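Local coordinates for protein exodeoxyribonuclease III (Methanosarcina mazei, PDB 5J8N) that probably cleaves DNA at abasic sites and trims double-stranded DNA from 3' ends, as a member of the AP/ExoA family of repair nucleases that uses magnesium or manganese, at residues L122-K125 / M126-D130. The protein carries 3 engineered substitutions. Sequence-based numbering, arbitrary orientation.
Sequences LGYK and MAFYD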
ATOM      1  N   LEU A 122     -13.433  -4.451 -12.612  1.00 21.44           N
ATOM      2  CA  LEU A 122     -13.544  -5.388 -11.485  1.00 20.18           C
ATOM      3  C   LEU A 122     -12.818  -6.709 -11.884  1.00 17.90           C
ATOM      4  O   LEU A 122     -12.055  -7.260 -11.073  1.00 18.29           O
ATOM      5  CB  LEU A 122     -15.014  -5.665 -11.129  1.00 22.50           C
ATOM      6  CG  LEU A 122     -15.210  -6.756 -10.061  1.00 23.55           C
ATOM      7  CD1 LEU A 122     -14.470  -6.401  -8.761  1.00 23.70           C
ATOM      8  CD2 LEU A 122     -16.704  -6.974  -9.793  1.00 23.70           C
ATOM      9  N   GLY A 123     -12.977  -7.142 -13.117  1.00 20.52           N
ATOM     10  CA  GLY A 123     -12.330  -8.353 -13.616  1.00 20.16           C
ATOM     11  C   GLY A 123     -10.828  -8.177 -13.555  1.00 20.17           C
ATOM     12  O   GLY A 123     -10.104  -9.094 -13.143  1.00 20.09           O
ATOM     13  N   TYR A 124     -10.352  -7.003 -13.939  1.00 18.65           N
ATOM     14  CA  TYR A 124      -8.938  -6.720 -13.962  1.00 18.19           C
ATOM     15  C   TYR A 124      -8.390  -6.743 -12.548  1.00 17.32           C
ATOM     16  O   TYR A 124      -7.308  -7.286 -12.293  1.00 16.36           O
ATOM     17  CB  TYR A 124      -8.684  -5.344 -14.625  1.00 18.06           C
ATOM     18  CG  TYR A 124      -7.218  -4.951 -14.759  1.00 17.43           C
ATOM     19  CD1 TYR A 124      -6.504  -5.275 -15.923  1.00 17.80           C
ATOM     20  CD2 TYR A 124      -6.561  -4.235 -13.777  1.00 16.57           C
ATOM     21  CE1 TYR A 124      -5.170  -4.911 -16.037  1.00 19.29           C
ATOM     22  CE2 TYR A 124      -5.240  -3.861 -13.898  1.00 16.27           C
ATOM     23  CZ  TYR A 124      -4.554  -4.200 -15.040  1.00 17.32           C
ATOM     24  OH  TYR A 124      -3.244  -3.817 -15.122  1.00 19.30           O
ATOM     25  N   LYS A 125      -9.096  -6.098 -11.618  1.00 16.34           N
ATOM     26  CA  LYS A 125      -8.723  -6.125 -10.211  1.00 15.60           C
ATOM     27  C   LYS A 125      -8.573  -7.571  -9.689  1.00 15.07           C
ATOM     28  O   LYS A 125      -7.565  -7.892  -9.049  1.00 15.34           O
ATOM     29  CB  LYS A 125      -9.772  -5.367  -9.375  1.00 15.13           C
ATOM     30  CG  LYS A 125      -9.489  -5.356  -7.889  1.00 15.25           C
ATOM     31  CD  LYS A 125     -10.610  -4.612  -7.160  1.00 17.06           C
ATOM     32  CE  LYS A 125     -10.262  -4.516  -5.664  1.00 16.01           C
ATOM     33  NZ  LYS A 125     -11.395  -3.879  -4.909  1.00 14.61           N
ATOM     34  N   MET A 126      -9.556  -8.413  -9.969  1.00 16.75           N
ATOM     35  CA  MET A 126      -9.482  -9.798  -9.490  1.00 16.62           C
ATOM     36  C   MET A 126      -8.328 -10.556 -10.166  1.00 18.02           C
ATOM     37  O   MET A 126      -7.648 -11.366  -9.510  1.00 17.96           O
ATOM     38  CB  MET A 126     -10.805 -10.485  -9.706  1.00 19.81           C
ATOM     39  CG  MET A 126     -11.987  -9.879  -8.949  1.00 20.41           C
ATOM     40  SD  MET A 126     -11.758  -9.763  -7.159  1.00 21.69           S
ATOM     41  CE  MET A 126     -11.668 -11.486  -6.720  1.00 24.32           C
ATOM     42  N   ALA A 127      -8.091 -10.297 -11.447  1.00 16.87           N
ATOM     43  CA  ALA A 127      -6.974 -10.936 -12.141  1.00 16.62           C
ATOM     44  C   ALA A 127      -5.626 -10.453 -11.551  1.00 16.66           C
ATOM     45  O   ALA A 127      -4.657 -11.217 -11.400  1.00 17.10           O
ATOM     46  CB  ALA A 127      -7.053 -10.631 -13.620  1.00 17.82           C
ATOM     47  N   PHE A 128      -5.532  -9.172 -11.229  1.00 15.20           N
ATOM     48  CA  PHE A 128      -4.337  -8.617 -10.581  1.00 14.83           C
ATOM     49  C   PHE A 128      -4.122  -9.293  -9.247  1.00 15.76           C
ATOM     50  O   PHE A 128      -2.997  -9.672  -8.918  1.00 14.29           O
ATOM     51  CB  PHE A 128      -4.469  -7.073 -10.445  1.00 13.49           C
ATOM     52  CG  PHE A 128      -3.209  -6.410  -9.994  1.00 12.83           C
ATOM     53  CD1 PHE A 128      -2.846  -6.450  -8.686  1.00 13.20           C
ATOM     54  CD2 PHE A 128      -2.428  -5.672 -10.903  1.00 15.57           C
ATOM     55  CE1 PHE A 128      -1.683  -5.834  -8.221  1.00 16.79           C
ATOM     56  CE2 PHE A 128      -1.265  -5.048 -10.456  1.00 16.28           C
ATOM     57  CZ  PHE A 128      -0.889  -5.125  -9.107  1.00 16.01           C
ATOM     58  N   TYR A 129      -5.177  -9.436  -8.448  1.00 15.36           N
ATOM     59  CA  TYR A 129      -5.077 -10.109  -7.145  1.00 15.40           C
ATOM     60  C   TYR A 129      -4.501 -11.533  -7.376  1.00 16.11           C
ATOM     61  O   TYR A 129      -3.619 -11.956  -6.610  1.00 15.73           O
ATOM     62  CB  TYR A 129      -6.468 -10.224  -6.525  1.00 14.56           C
ATOM     63  CG  TYR A 129      -6.969  -9.033  -5.749  1.00 13.15           C
ATOM     64  CD1 TYR A 129      -6.117  -7.995  -5.295  1.00 14.04           C
ATOM     65  CD2 TYR A 129      -8.303  -9.000  -5.391  1.00 14.49           C
ATOM     66  CE1 TYR A 129      -6.633  -6.931  -4.493  1.00 14.56           C
ATOM     67  CE2 TYR A 129      -8.808  -7.963  -4.592  1.00 15.02           C
ATOM     68  CZ  TYR A 129      -7.968  -6.942  -4.159  1.00 14.18           C
ATOM     69  OH  TYR A 129      -8.496  -5.939  -3.378  1.00 13.77           O
ATOM     70  N   ASP A 130      -5.006 -12.269  -8.369  1.00 17.18           N
ATOM     71  CA  ASP A 130      -4.541 -13.647  -8.594  1.00 17.32           C
ATOM     72  C   ASP A 130      -3.057 -13.662  -8.941  1.00 16.51           C
ATOM     73  O   ASP A 130      -2.291 -14.487  -8.441  1.00 17.44           O
ATOM     74  CB  ASP A 130      -5.338 -14.273  -9.730  1.00 18.85           C
ATOM     75  CG  ASP A 130      -6.757 -14.631  -9.329  1.00 30.90           C
ATOM     76  OD1 ASP A 130      -7.002 -14.797  -8.117  1.00 32.04           O
ATOM     77  OD2 ASP A 130      -7.612 -14.792 -10.245  1.00 37.89           O
TER
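Lys-125 and Tyr-129 sit one turn apart on helix 119-141, the crossover helix of a beta-alpha-beta unit between strands 106-111 and 146-149, and their side chains run side by side in the same direction. Four i to i+4 backbone bonds establish the alpha-helical geometry: the carbonyls of Leu-122, Gly-123, Tyr-124 and Lys-125 accept from the amides of Met-126, Ala-127, Phe-128 and Tyr-129. The bond from Phe-128 N to Tyr-124 O measures 2.8 Å, and that from Tyr-129 N to Lys-125 O 2.9 Å with an N-H...O angle of 162°. The lysine chain is fully extended, with CG anti to the backbone N (chi1 179°), which carries its methylenes alongside Tyr-129; Lys-125 CG stands 4.2 Å above the plane of the Tyr-129 ring, over one face but displaced from its centre. The polar ends are satisfied outside this turn. Lys-125 NZ forms a salt bridge with Glu-177 and hydrogen bonds to Asn-153 O and Thr-154 OG1, while Tyr-129 OH is hydrogen-bonded to Val-152 O and the same Thr-154 hydroxyl, so the pair ties the helix to the segment bearing Asn-153, the predicted transition-state stabiliser. A leucine in place of Tyr-129 would probably leave Val-152 O without this hydroxyl partner and remove the ring flanking the lysine methylenes. On another side of the helix, Tyr-124 OH is hydrogen-bonded to Val-90 O, and Tyr-124 CE2 lies 4.5 Å from Phe-128 CD2, an oblique approach. One bond short of the ammonium, Lys-125 CE lies 3.2 Å from Tyr-129 OH.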